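Side-chain contacts in superoxide dismutase 1 (Perkinsus marinus, PDB 2CW2), which probably destroys superoxide radicals, converting them to hydrogen peroxide and dioxygen at a bound iron ion, as an iron/manganese-family superoxide dismutase: residues Pro36-Val41 against Glu52-His57; Arg130-Phe135 against Lys139-Ala144; Thr30-Cys35 against Ser71-Asn76; Thr121-Glu126 against Asp219-Ala224. All blocks are in the same frame, centred on the assembly; numbering follows the deposited sequence.

In the fold
From the N terminus, the extended segment before helix 51-73 makes two contacts with that helix in turn. Contact 3 closes the wider loop, joining residues 30-35 to the far end of the helix; contact 1 is nested inside it and returns residues 36-41 to the early turns that carry an iron ligand. Both belong to the alpha-hairpin domain. Further along, contact 4 spans about ninety residues, bringing the start of helix 122-132 against the end of helix 214-223, near the C terminus. Contact 2 lies within that span, at the turn from helix 122-132 into helix 135-148. Contacts 2 and 3 lie farthest apart, their centres 39 Å from each other.

Contact 1. Residues Pro36-Val41 against Glu52-His57; sequences PPLPYV and ETLTYH. With FE (Fe (III) ion), chain C.
Leu-54 meets both Leu-38 and Tyr-40, and the contact between the segments is apolar. Leu-54 CD1 approaches the Tyr-40 ring obliquely, 3.8 Å from Tyr-40 CE1, and the two side chains cross at about a right angle. Leu-54 CB lies 4.1 Å from Leu-38 CD2, so different parts of one leucine serve the two partners. The Tyr-40 CG sits between the backbone N and the carbonyl carbon (chi1 33°), an unusual torsion; although the bond to CB does not point at the helix, the ring end comes nearer to it. Pro-39 CD packs on one face of this ring, 3.7 Å above its plane and offset toward the rim.

Residues 36-41 belong to the N-terminal arm of the iron/manganese superoxide dismutase fold, which runs beside helix 51-73 of the alpha-hairpin; Phe-109 of helix 93-110 touches both leucines. Polar bonding of Tyr-40 goes to that second helix, where its OH hydrogen-bonds the carbonyl oxygen of Phe-109.

About one helical turn on from Leu-54, His-57 binds the iron. Its CG, anti to the backbone N (chi1 -159°), carries the imidazole to the metal, which His-57 NE2 binds at 1.9 Å. His-105, Asp-187 and His-191 supply the other protein ligands, and a water lies 2.4 Å from the metal.

Contact 2. Residues Arg130-Phe135 against Lys139-Ala144; sequences RDFGSF and KEDFSA
Lys-139, which meets Phe-135 across the contact, has its carbonyl oxygen gripped by two donors: Ser-143 N at 3.0 Å and Ser-143 OG at 2.8 Å reach Lys-139 O from opposite faces of its plane. Ser-143 OG is also hydrogen-bonded to Trp-209 NE1, which ties this turn to a neighbouring loop. Across the contact, Lys-139 N donates to Phe-135 O at 2.8 Å, the i to i+4 bond of the first turn of helix 135-148.

Around the backbone bond, side chains close the corner. With CG anti to the backbone N (chi1 180°), the Phe-135 ring comes beside the extended Lys-139 chain, whose aliphatic part meets it obliquely, Phe-135 CE2 lying 4.0 Å from Lys-139 CD; the lysine end then leads away. Asp-141 comes to the edge of the Phe-132 ring, near its plane, with Asp-141 OD2 3.7 Å from Phe-132 CD1. There the oxygen faces ring C-H groups, probably a weak electrostatic attraction. The carboxylate itself is turned 80° from the ring plane.

Gly-133, at positive phi, ends helix 122-132, and Ser-134 is the N-cap of the next helix, its OG bonded to Lys-137 N. The contact thus spans a short turn between two consecutive helices at the surface of the C-terminal domain. Strand 164-170 lies against it: Leu-164 and Ile-166 touch Phe-132, Ile-166 also touches Asp-141, and Phe-138 packs edge-to-face with Phe-132.

Contact 3. Residues Thr30-Cys35 against Ser71-Asn76; sequences TGPFQC and SIAAEN
Ala-73 CB is the single group of helix 51-73 through which this contact is made, and two neighbouring residues of the arm close on it. Pro-32 brings its ring carbon CD to 4.0 Å from Ala-73 CB, while the Phe-33 ring presents its edge, with Phe-33 CE2 4.1 Å from the same carbon and the methyl lying near the ring plane. Both touches are apolar, and with 82 Å² buried in all the contact is slight, as befits a short alanine side chain. Phe-33 directs its CG beside the backbone N and anti to the carbonyl carbon (chi1 -63°), which carries the ring toward the helix.

Here the N-terminal arm of the superoxide dismutase alpha-hairpin domain runs alongside the C-terminal part of the long first hairpin helix. The pairing lies far from the iron site and simply joins arm to helix end.

Several features set the arm in place. The Gly-31 to Pro-32 peptide is cis, which bends the chain sharply just before the two touching residues. On the arm's own side, Gln-34 NE2 donates to Thr-30 O at 2.8 Å with Thr-30 O in the plane of the glutamine amide, bridging that bend. Farther out, Asn-70 ND2 of the helix hydrogen-bonds Phe-33 O, fixing the backbone beside the aromatic ring. The Phe-33 ring also rests on Leu-69, and on Leu-84 and Ile-87 of helix 84-90. The Ala-73 methyl also touches Ala-80 of helix 77-81, whose N-cap is Asn-76, with OD1 bonded to Ile-79 N.

Contact 4. Residues Thr121-Glu126 against Asp219-Ala224; sequences TGKIAE and DNVAKA
Val-221 meets two residues of the 121-126 segment, one with each methyl. On the buried side Val-221 CG2 lies 3.9 Å from Ile-124 CG2, the two side chains crossing at a slant; on the outer side Val-221 CG1 comes within 3.6 Å of Lys-123 CG and 3.8 Å of Lys-123 CB. The valine places CG1 anti to its backbone N (chi1 168°) and CG2 beside that N, so that its methyls part between the two partners. Ile-124, buried, also packs on Trp-214 and Val-217 of the same C-terminal helix.

Toward solvent, the base of Lys-123 still packs closely, lying across the valine at about a right angle; the looseness is confined to the far end of the chain, which bends repeatedly beyond CG and leads away. The contact joins the start of helix 122-132 to the last turn of helix 214-223, near the C terminus. Asn-218 reinforces the joint, with OD1 accepting from Ile-124 N and ND2 donating to Thr-121 O.

Being purely hydrocarbon, the side-chain packing between the segments depends on shape and burial, whereas the Asn-218 bonds to the backbone supply the directional hold at the helix start.

Contact 1. Residues Pro36-Val41 against Glu52-His57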
loop_
_atom_site.group_PDB
_atom_site.type_symbol
_atom_site.label_atom_id
_atom_site.label_comp_id
_atom_site.label_asym_id
_atom_site.label_seq_id
_atom_site.Cartn_x
_atom_site.Cartn_y
_atom_site.Cartn_z
ATOM N N PRO A 36 20.442 1.377 9.666
ATOM C CA PRO A 36 20.846 2.170 10.840
ATOM C C PRO A 36 19.877 1.933 11.985
ATOM O O PRO A 36 18.668 1.767 11.738
ATOM C CB PRO A 36 20.740 3.631 10.365
ATOM C CG PRO A 36 20.471 3.589 8.921
ATOM C CD PRO A 36 20.057 2.204 8.516
ATOM N N PRO A 37 20.373 1.915 13.218
ATOM C CA PRO A 37 19.504 1.692 14.370
ATOM C C PRO A 37 18.598 2.886 14.578
ATOM O O PRO A 37 18.922 3.996 14.166
ATOM C CB PRO A 37 20.495 1.573 15.547
ATOM C CG PRO A 37 21.640 2.388 15.099
ATOM C CD PRO A 37 21.777 2.108 13.616
ATOM N N LEU A 38 17.446 2.628 15.179
ATOM C CA LEU A 38 16.534 3.681 15.609
ATOM C C LEU A 38 17.279 4.596 16.564
ATOM O O LEU A 38 18.067 4.129 17.401
ATOM C CB LEU A 38 15.363 3.056 16.354
ATOM C CG LEU A 38 13.976 2.902 15.740
ATOM C CD1 LEU A 38 13.916 3.042 14.218
ATOM C CD2 LEU A 38 13.241 1.646 16.234
ATOM N N PRO A 39 17.040 5.896 16.464
ATOM C CA PRO A 39 17.649 6.849 17.408
ATOM C C PRO A 39 16.979 6.934 18.789
ATOM O O PRO A 39 17.314 7.842 19.553
ATOM C CB PRO A 39 17.588 8.198 16.664
ATOM C CG PRO A 39 16.640 8.001 15.494
ATOM C CD PRO A 39 16.237 6.553 15.421
ATOM N N TYR A 40 16.069 6.009 19.101
ATOM C CA TYR A 40 15.360 5.989 20.383
ATOM C C TYR A 40 14.950 4.545 20.671
ATOM O O TYR A 40 14.939 3.690 19.758
ATOM C CB TYR A 40 14.119 6.915 20.338
ATOM C CG TYR A 40 13.495 6.959 18.952
ATOM C CD1 TYR A 40 12.736 5.888 18.477
ATOM C CD2 TYR A 40 13.707 8.052 18.103
ATOM C CE1 TYR A 40 12.212 5.892 17.192
ATOM C CE2 TYR A 40 13.182 8.071 16.812
ATOM C CZ TYR A 40 12.434 6.979 16.369
ATOM O OH TYR A 40 11.907 6.975 15.099
ATOM N N VAL A 41 14.606 4.265 21.926
ATOM C CA VAL A 41 14.189 2.917 22.303
ATOM C C VAL A 41 12.764 2.681 21.784
ATOM O O VAL A 41 12.074 3.620 21.361
ATOM C CB VAL A 41 14.254 2.710 23.820
ATOM C CG1 VAL A 41 15.680 2.992 24.324
ATOM C CG2 VAL A 41 13.232 3.615 24.497
ATOM N N GLU A 52 5.319 -1.957 19.339
ATOM C CA GLU A 52 5.066 -3.040 18.393
ATOM C C GLU A 52 5.228 -2.522 16.950
ATOM O O GLU A 52 5.835 -3.192 16.100
ATOM C CB GLU A 52 3.673 -3.661 18.603
ATOM C CG GLU A 52 3.423 -4.790 17.617
ATOM C CD GLU A 52 2.060 -5.434 17.738
ATOM O OE1 GLU A 52 1.305 -5.083 18.659
ATOM O OE2 GLU A 52 1.755 -6.318 16.901
ATOM N N THR A 53 4.723 -1.313 16.689
ATOM C CA THR A 53 4.900 -0.689 15.368
ATOM C C THR A 53 6.372 -0.465 15.029
ATOM O O THR A 53 6.842 -0.858 13.959
ATOM C CB THR A 53 4.119 0.615 15.279
ATOM O OG1 THR A 53 2.732 0.302 15.138
ATOM C CG2 THR A 53 4.458 1.404 13.977
ATOM N N LEU A 54 7.116 0.136 15.940
ATOM C CA LEU A 54 8.534 0.331 15.678
ATOM C C LEU A 54 9.296 -0.970 15.439
ATOM O O LEU A 54 10.212 -1.018 14.615
ATOM C CB LEU A 54 9.171 1.154 16.781
ATOM C CG LEU A 54 8.846 2.649 16.704
ATOM C CD1 LEU A 54 9.457 3.402 17.891
ATOM C CD2 LEU A 54 9.332 3.238 15.378
ATOM N N THR A 55 8.922 -2.031 16.152
ATOM C CA THR A 55 9.579 -3.315 15.989
ATOM C C THR A 55 9.324 -3.887 14.603
ATOM O O THR A 55 10.257 -4.250 13.895
ATOM C CB THR A 55 9.135 -4.274 17.096
ATOM O OG1 THR A 55 9.541 -3.702 18.343
ATOM C CG2 THR A 55 9.929 -5.583 17.044
ATOM N N TYR A 56 8.066 -3.965 14.199
ATOM C CA TYR A 56 7.764 -4.503 12.876
ATOM C C TYR A 56 8.263 -3.587 11.755
ATOM O O TYR A 56 8.871 -4.043 10.778
ATOM C CB TYR A 56 6.264 -4.731 12.725
ATOM C CG TYR A 56 5.819 -6.041 13.318
ATOM C CD1 TYR A 56 5.891 -7.209 12.571
ATOM C CD2 TYR A 56 5.355 -6.119 14.631
ATOM C CE1 TYR A 56 5.499 -8.419 13.093
ATOM C CE2 TYR A 56 4.959 -7.337 15.171
ATOM C CZ TYR A 56 5.037 -8.488 14.386
ATOM O OH TYR A 56 4.662 -9.716 14.889
ATOM N N HIS A 57 8.018 -2.295 11.911
ATOM C CA HIS A 57 8.322 -1.348 10.826
ATOM C C HIS A 57 9.831 -1.281 10.599
ATOM O O HIS A 57 10.313 -1.327 9.467
ATOM C CB HIS A 57 7.730 0.065 11.093
ATOM C CG HIS A 57 7.557 0.907 9.840
ATOM N ND1 HIS A 57 7.045 2.190 9.863
ATOM C CD2 HIS A 57 7.817 0.633 8.530
ATOM C CE1 HIS A 57 7.003 2.668 8.625
ATOM N NE2 HIS A 57 7.477 1.749 7.790
HETATM FE FE FE C . 7.229 1.903 5.868
HETATM O O HOH W 1 6.929 2.294 3.573
#

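Contact 2. Residues Arg130-Phe135 against Lys139-Ala144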
loop_
_atom_site.group_PDB
_atom_site.type_symbol
_atom_site.label_atom_id
_atom_site.label_comp_id
_atom_site.label_asym_id
_atom_site.label_seq_id
_atom_site.Cartn_x
_atom_site.Cartn_y
_atom_site.Cartn_z
ATOM N N ARG A 130 7.354 31.757 5.762
ATOM C CA ARG A 130 7.598 32.404 4.486
ATOM C C ARG A 130 6.764 31.794 3.366
ATOM O O ARG A 130 6.163 32.515 2.564
ATOM C CB ARG A 130 9.081 32.368 4.146
ATOM C CG ARG A 130 9.458 33.214 2.952
ATOM C CD ARG A 130 10.850 32.964 2.453
ATOM N NE ARG A 130 10.924 31.647 1.835
ATOM C CZ ARG A 130 12.058 31.051 1.481
ATOM N NH1 ARG A 130 13.227 31.669 1.663
ATOM N NH2 ARG A 130 12.019 29.839 0.926
ATOM N N ASP A 131 6.700 30.462 3.321
ATOM C CA ASP A 131 6.178 29.789 2.150
ATOM C C ASP A 131 4.747 29.258 2.255
ATOM O O ASP A 131 4.104 29.013 1.235
ATOM C CB ASP A 131 7.135 28.684 1.700
ATOM C CG ASP A 131 8.478 29.230 1.276
ATOM O OD1 ASP A 131 8.551 30.449 0.934
ATOM O OD2 ASP A 131 9.515 28.525 1.269
ATOM N N PHE A 132 4.243 29.125 3.472
ATOM C CA PHE A 132 2.873 28.671 3.677
ATOM C C PHE A 132 2.065 29.680 4.450
ATOM O O PHE A 132 0.865 29.479 4.656
ATOM C CB PHE A 132 2.870 27.353 4.453
ATOM C CG PHE A 132 3.520 26.243 3.696
ATOM C CD1 PHE A 132 2.785 25.495 2.778
ATOM C CD2 PHE A 132 4.865 25.987 3.848
ATOM C CE1 PHE A 132 3.399 24.469 2.063
ATOM C CE2 PHE A 132 5.478 24.970 3.143
ATOM C CZ PHE A 132 4.745 24.217 2.246
ATOM N N GLY A 133 2.731 30.741 4.903
ATOM C CA GLY A 133 2.044 31.802 5.624
ATOM C C GLY A 133 2.026 31.621 7.137
ATOM O O GLY A 133 2.210 32.576 7.899
ATOM N N SER A 134 1.816 30.382 7.576
ATOM C CA SER A 134 1.788 30.061 8.995
ATOM C C SER A 134 2.011 28.573 9.153
ATOM O O SER A 134 1.763 27.793 8.217
ATOM C CB SER A 134 0.435 30.445 9.616
ATOM O OG SER A 134 -0.590 29.539 9.231
ATOM N N PHE A 135 2.462 28.168 10.335
ATOM C CA PHE A 135 2.560 26.742 10.617
ATOM C C PHE A 135 1.182 26.071 10.517
ATOM O O PHE A 135 1.068 24.941 10.016
ATOM C CB PHE A 135 3.183 26.493 11.991
ATOM C CG PHE A 135 3.296 25.042 12.329
ATOM C CD1 PHE A 135 4.044 24.196 11.521
ATOM C CD2 PHE A 135 2.658 24.517 13.445
ATOM C CE1 PHE A 135 4.147 22.857 11.806
ATOM C CE2 PHE A 135 2.769 23.153 13.757
ATOM C CZ PHE A 135 3.504 22.332 12.933
ATOM N N LYS A 139 0.507 22.852 8.246
ATOM C CA LYS A 139 0.021 21.626 8.865
ATOM C C LYS A 139 -1.251 21.130 8.178
ATOM O O LYS A 139 -1.438 19.932 7.940
ATOM C CB LYS A 139 -0.217 21.875 10.362
ATOM C CG LYS A 139 -0.588 20.662 11.141
ATOM C CD LYS A 139 -0.421 20.926 12.658
ATOM C CE LYS A 139 -1.176 19.869 13.422
ATOM N NZ LYS A 139 -0.947 19.961 14.896
ATOM N N GLU A 140 -2.144 22.057 7.847
ATOM C CA GLU A 140 -3.357 21.697 7.096
ATOM C C GLU A 140 -3.025 21.044 5.736
ATOM O O GLU A 140 -3.608 20.009 5.382
ATOM C CB GLU A 140 -4.218 22.945 6.886
ATOM C CG GLU A 140 -5.666 22.707 6.472
ATOM C CD GLU A 140 -6.476 23.996 6.519
ATOM O OE1 GLU A 140 -7.690 23.958 6.872
ATOM O OE2 GLU A 140 -5.888 25.059 6.229
ATOM N N ASP A 141 -2.125 21.673 4.987
ATOM C CA ASP A 141 -1.737 21.241 3.637
ATOM C C ASP A 141 -1.119 19.844 3.699
ATOM O O ASP A 141 -1.489 18.931 2.960
ATOM C CB ASP A 141 -0.654 22.167 3.043
ATOM C CG ASP A 141 -1.207 23.426 2.368
ATOM O OD1 ASP A 141 -2.400 23.703 2.564
ATOM O OD2 ASP A 141 -0.498 24.215 1.627
ATOM N N PHE A 142 -0.132 19.709 4.572
ATOM C CA PHE A 142 0.644 18.474 4.672
ATOM C C PHE A 142 -0.253 17.332 5.131
ATOM O O PHE A 142 -0.184 16.211 4.584
ATOM C CB PHE A 142 1.772 18.700 5.680
ATOM C CG PHE A 142 2.859 17.647 5.649
ATOM C CD1 PHE A 142 2.772 16.508 6.445
ATOM C CD2 PHE A 142 3.972 17.820 4.837
ATOM C CE1 PHE A 142 3.795 15.547 6.437
ATOM C CE2 PHE A 142 5.018 16.855 4.829
ATOM C CZ PHE A 142 4.915 15.728 5.622
ATOM N N SER A 143 -1.088 17.603 6.142
ATOM C CA SER A 143 -2.034 16.577 6.621
ATOM C C SER A 143 -2.952 16.127 5.488
ATOM O O SER A 143 -3.178 14.922 5.282
ATOM C CB SER A 143 -2.868 17.093 7.808
ATOM O OG SER A 143 -2.060 17.368 8.945
ATOM N N ALA A 144 -3.498 17.087 4.738
ATOM C CA ALA A 144 -4.437 16.735 3.670
ATOM C C ALA A 144 -3.799 15.856 2.586
ATOM O O ALA A 144 -4.419 14.894 2.113
ATOM C CB ALA A 144 -5.037 17.983 3.052
#

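Contact 3. Residues Thr30-Cys35 against Ser71-Asn76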
loop_
_atom_site.group_PDB
_atom_site.type_symbol
_atom_site.label_atom_id
_atom_site.label_comp_id
_atom_site.label_asym_id
_atom_site.label_seq_id
_atom_site.Cartn_x
_atom_site.Cartn_y
_atom_site.Cartn_z
ATOM N N THR A 30 27.531 -9.263 7.062
ATOM C CA THR A 30 26.593 -8.924 5.994
ATOM C C THR A 30 26.675 -7.442 5.657
ATOM O O THR A 30 27.028 -6.611 6.502
ATOM C CB THR A 30 25.155 -9.332 6.333
ATOM O OG1 THR A 30 24.696 -8.590 7.472
ATOM C CG2 THR A 30 25.102 -10.799 6.780
ATOM N N GLY A 31 26.357 -7.125 4.410
ATOM C CA GLY A 31 26.610 -5.813 3.868
ATOM C C GLY A 31 26.467 -5.949 2.369
ATOM O O GLY A 31 26.013 -6.985 1.881
ATOM N N PRO A 32 26.870 -4.929 1.634
ATOM C CA PRO A 32 27.506 -3.734 2.199
ATOM C C PRO A 32 26.566 -2.688 2.811
ATOM O O PRO A 32 27.043 -1.857 3.584
ATOM C CB PRO A 32 28.187 -3.124 0.974
ATOM C CG PRO A 32 27.268 -3.466 -0.131
ATOM C CD PRO A 32 26.771 -4.857 0.169
ATOM N N PHE A 33 25.284 -2.689 2.458
ATOM C CA PHE A 33 24.370 -1.701 3.004
ATOM C C PHE A 33 23.948 -2.144 4.393
ATOM O O PHE A 33 23.896 -3.346 4.678
ATOM C CB PHE A 33 23.143 -1.514 2.083
ATOM C CG PHE A 33 23.484 -0.997 0.738
ATOM C CD1 PHE A 33 23.694 0.361 0.533
ATOM C CD2 PHE A 33 23.631 -1.868 -0.325
ATOM C CE1 PHE A 33 24.026 0.847 -0.722
ATOM C CE2 PHE A 33 23.970 -1.391 -1.591
ATOM C CZ PHE A 33 24.162 -0.026 -1.789
ATOM N N GLN A 34 23.695 -1.183 5.273
ATOM C CA GLN A 34 23.241 -1.507 6.614
ATOM C C GLN A 34 21.975 -0.758 6.956
ATOM O O GLN A 34 21.662 0.284 6.377
ATOM C CB GLN A 34 24.311 -1.202 7.673
ATOM C CG GLN A 34 25.688 -1.773 7.388
ATOM C CD GLN A 34 25.770 -3.292 7.504
ATOM O OE1 GLN A 34 25.051 -3.914 8.296
ATOM N NE2 GLN A 34 26.673 -3.893 6.726
ATOM N N CYS A 35 21.256 -1.297 7.917
ATOM C CA CYS A 35 20.034 -0.668 8.404
ATOM C C CYS A 35 20.400 0.040 9.700
ATOM O O CYS A 35 20.648 -0.619 10.719
ATOM C CB CYS A 35 18.982 -1.755 8.641
ATOM S SG CYS A 35 17.402 -1.140 9.257
ATOM N N SER A 71 21.256 -8.594 -1.244
ATOM C CA SER A 71 21.178 -9.764 -2.101
ATOM C C SER A 71 21.446 -9.372 -3.552
ATOM O O SER A 71 22.165 -10.068 -4.269
ATOM C CB SER A 71 19.818 -10.461 -1.942
ATOM O OG SER A 71 19.802 -11.722 -2.600
ATOM N N ILE A 72 20.873 -8.246 -3.974
ATOM C CA ILE A 72 21.111 -7.737 -5.314
ATOM C C ILE A 72 22.532 -7.213 -5.454
ATOM O O ILE A 72 23.192 -7.470 -6.472
ATOM C CB ILE A 72 20.081 -6.653 -5.670
ATOM C CG1 ILE A 72 18.702 -7.290 -5.824
ATOM C CG2 ILE A 72 20.475 -5.904 -6.957
ATOM C CD1 ILE A 72 17.614 -6.308 -5.718
ATOM N N ALA A 73 23.011 -6.507 -4.432
ATOM C CA ALA A 73 24.372 -5.955 -4.450
ATOM C C ALA A 73 25.413 -7.058 -4.627
ATOM O O ALA A 73 26.438 -6.853 -5.287
ATOM C CB ALA A 73 24.656 -5.159 -3.165
ATOM N N ALA A 74 25.137 -8.226 -4.056
ATOM C CA ALA A 74 26.052 -9.353 -4.136
ATOM C C ALA A 74 26.242 -9.834 -5.572
ATOM O O ALA A 74 27.280 -10.416 -5.902
ATOM C CB ALA A 74 25.555 -10.495 -3.271
ATOM N N GLU A 75 25.242 -9.595 -6.417
ATOM C CA GLU A 75 25.293 -10.045 -7.806
ATOM C C GLU A 75 25.315 -8.900 -8.821
ATOM O O GLU A 75 25.215 -9.119 -10.028
ATOM C CB GLU A 75 24.133 -10.999 -8.094
ATOM C CG GLU A 75 24.598 -12.424 -8.346
ATOM C CD GLU A 75 23.632 -13.465 -7.820
ATOM O OE1 GLU A 75 22.492 -13.547 -8.350
ATOM O OE2 GLU A 75 24.019 -14.209 -6.881
ATOM N N ASN A 76 25.454 -7.679 -8.327
ATOM C CA ASN A 76 25.465 -6.502 -9.170
ATOM C C ASN A 76 26.436 -5.469 -8.600
ATOM O O ASN A 76 26.088 -4.677 -7.714
ATOM C CB ASN A 76 24.043 -5.935 -9.294
ATOM C CG ASN A 76 23.942 -4.819 -10.310
ATOM O OD1 ASN A 76 24.844 -3.997 -10.442
ATOM N ND2 ASN A 76 22.818 -4.772 -11.024
#

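Contact 4. Residues Thr121-Glu126 against Asp219-Ala224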
loop_
_atom_site.group_PDB
_atom_site.type_symbol
_atom_site.label_atom_id
_atom_site.label_comp_id
_atom_site.label_asym_id
_atom_site.label_seq_id
_atom_site.Cartn_x
_atom_site.Cartn_y
_atom_site.Cartn_z
ATOM N N THR A 121 10.629 25.547 15.654
ATOM C CA THR A 121 11.433 26.725 15.965
ATOM C C THR A 121 12.598 26.823 14.966
ATOM O O THR A 121 12.763 25.947 14.113
ATOM C CB THR A 121 11.971 26.706 17.444
ATOM O OG1 THR A 121 12.935 25.662 17.620
ATOM C CG2 THR A 121 10.864 26.325 18.463
ATOM N N GLY A 122 13.403 27.882 15.069
ATOM C CA GLY A 122 14.586 28.009 14.235
ATOM C C GLY A 122 14.288 28.231 12.758
ATOM O O GLY A 122 13.237 28.741 12.387
ATOM N N LYS A 123 15.212 27.835 11.891
ATOM C CA LYS A 123 15.070 28.165 10.483
ATOM C C LYS A 123 13.842 27.563 9.765
ATOM O O LYS A 123 13.237 28.245 8.941
ATOM C CB LYS A 123 16.346 27.846 9.689
ATOM C CG LYS A 123 16.377 28.581 8.354
ATOM C CD LYS A 123 16.716 30.067 8.560
ATOM C CE LYS A 123 18.089 30.248 9.262
ATOM N NZ LYS A 123 18.090 31.030 10.568
ATOM N N ILE A 124 13.464 26.317 10.042
ATOM C CA ILE A 124 12.278 25.799 9.311
ATOM C C ILE A 124 11.052 26.586 9.690
ATOM O O ILE A 124 10.150 26.736 8.879
ATOM C CB ILE A 124 11.875 24.305 9.546
ATOM C CG1 ILE A 124 12.688 23.655 10.627
ATOM C CG2 ILE A 124 11.551 23.534 8.203
ATOM C CD1 ILE A 124 12.058 23.913 11.939
ATOM N N ALA A 125 10.970 27.030 10.944
ATOM C CA ALA A 125 9.788 27.774 11.361
ATOM C C ALA A 125 9.659 29.027 10.504
ATOM O O ALA A 125 8.571 29.385 10.022
ATOM C CB ALA A 125 9.873 28.116 12.859
ATOM N N GLU A 126 10.793 29.690 10.294
ATOM C CA GLU A 126 10.855 30.889 9.473
ATOM C C GLU A 126 10.432 30.589 8.029
ATOM O O GLU A 126 9.653 31.334 7.440
ATOM C CB GLU A 126 12.286 31.459 9.518
ATOM C CG GLU A 126 12.529 32.713 8.696
ATOM C CD GLU A 126 13.980 33.172 8.804
ATOM O OE1 GLU A 126 14.641 33.307 7.747
ATOM O OE2 GLU A 126 14.462 33.363 9.956
ATOM N N ASP A 219 18.437 20.536 10.878
ATOM C CA ASP A 219 19.715 20.085 10.349
ATOM C C ASP A 219 19.637 19.937 8.816
ATOM O O ASP A 219 20.581 20.266 8.102
ATOM C CB ASP A 219 20.118 18.734 10.954
ATOM C CG ASP A 219 20.514 18.816 12.428
ATOM O OD1 ASP A 219 20.834 19.924 12.934
ATOM O OD2 ASP A 219 20.562 17.793 13.161
ATOM N N ASN A 220 18.524 19.409 8.305
ATOM C CA ASN A 220 18.377 19.263 6.852
ATOM C C ASN A 220 18.375 20.632 6.184
ATOM O O ASN A 220 18.962 20.818 5.106
ATOM C CB ASN A 220 17.092 18.497 6.486
ATOM C CG ASN A 220 17.065 17.076 7.054
ATOM O OD1 ASN A 220 15.996 16.524 7.344
ATOM N ND2 ASN A 220 18.233 16.480 7.213
ATOM N N VAL A 221 17.695 21.585 6.818
ATOM C CA VAL A 221 17.679 22.958 6.327
ATOM C C VAL A 221 19.097 23.524 6.245
ATOM O O VAL A 221 19.504 24.055 5.197
ATOM C CB VAL A 221 16.805 23.865 7.214
ATOM C CG1 VAL A 221 17.022 25.371 6.880
ATOM C CG2 VAL A 221 15.310 23.462 7.087
ATOM N N ALA A 222 19.816 23.419 7.354
ATOM C CA ALA A 222 21.178 23.938 7.480
ATOM C C ALA A 222 22.104 23.360 6.417
ATOM O O ALA A 222 22.889 24.080 5.807
ATOM C CB ALA A 222 21.730 23.610 8.882
ATOM N N LYS A 223 22.022 22.049 6.218
ATOM C CA LYS A 223 22.852 21.362 5.232
ATOM C C LYS A 223 22.566 21.775 3.798
ATOM O O LYS A 223 23.474 21.813 2.956
ATOM C CB LYS A 223 22.691 19.852 5.372
ATOM C CG LYS A 223 23.504 19.294 6.536
ATOM C CD LYS A 223 23.124 17.861 6.857
ATOM C CE LYS A 223 24.082 17.295 7.895
ATOM N NZ LYS A 223 23.546 17.275 9.268
ATOM N N ALA A 224 21.298 22.041 3.498
ATOM C CA ALA A 224 20.938 22.585 2.197
ATOM C C ALA A 224 21.253 24.074 2.218
ATOM O O ALA A 224 21.471 24.654 3.275
ATOM C CB ALA A 224 19.475 22.355 1.908
#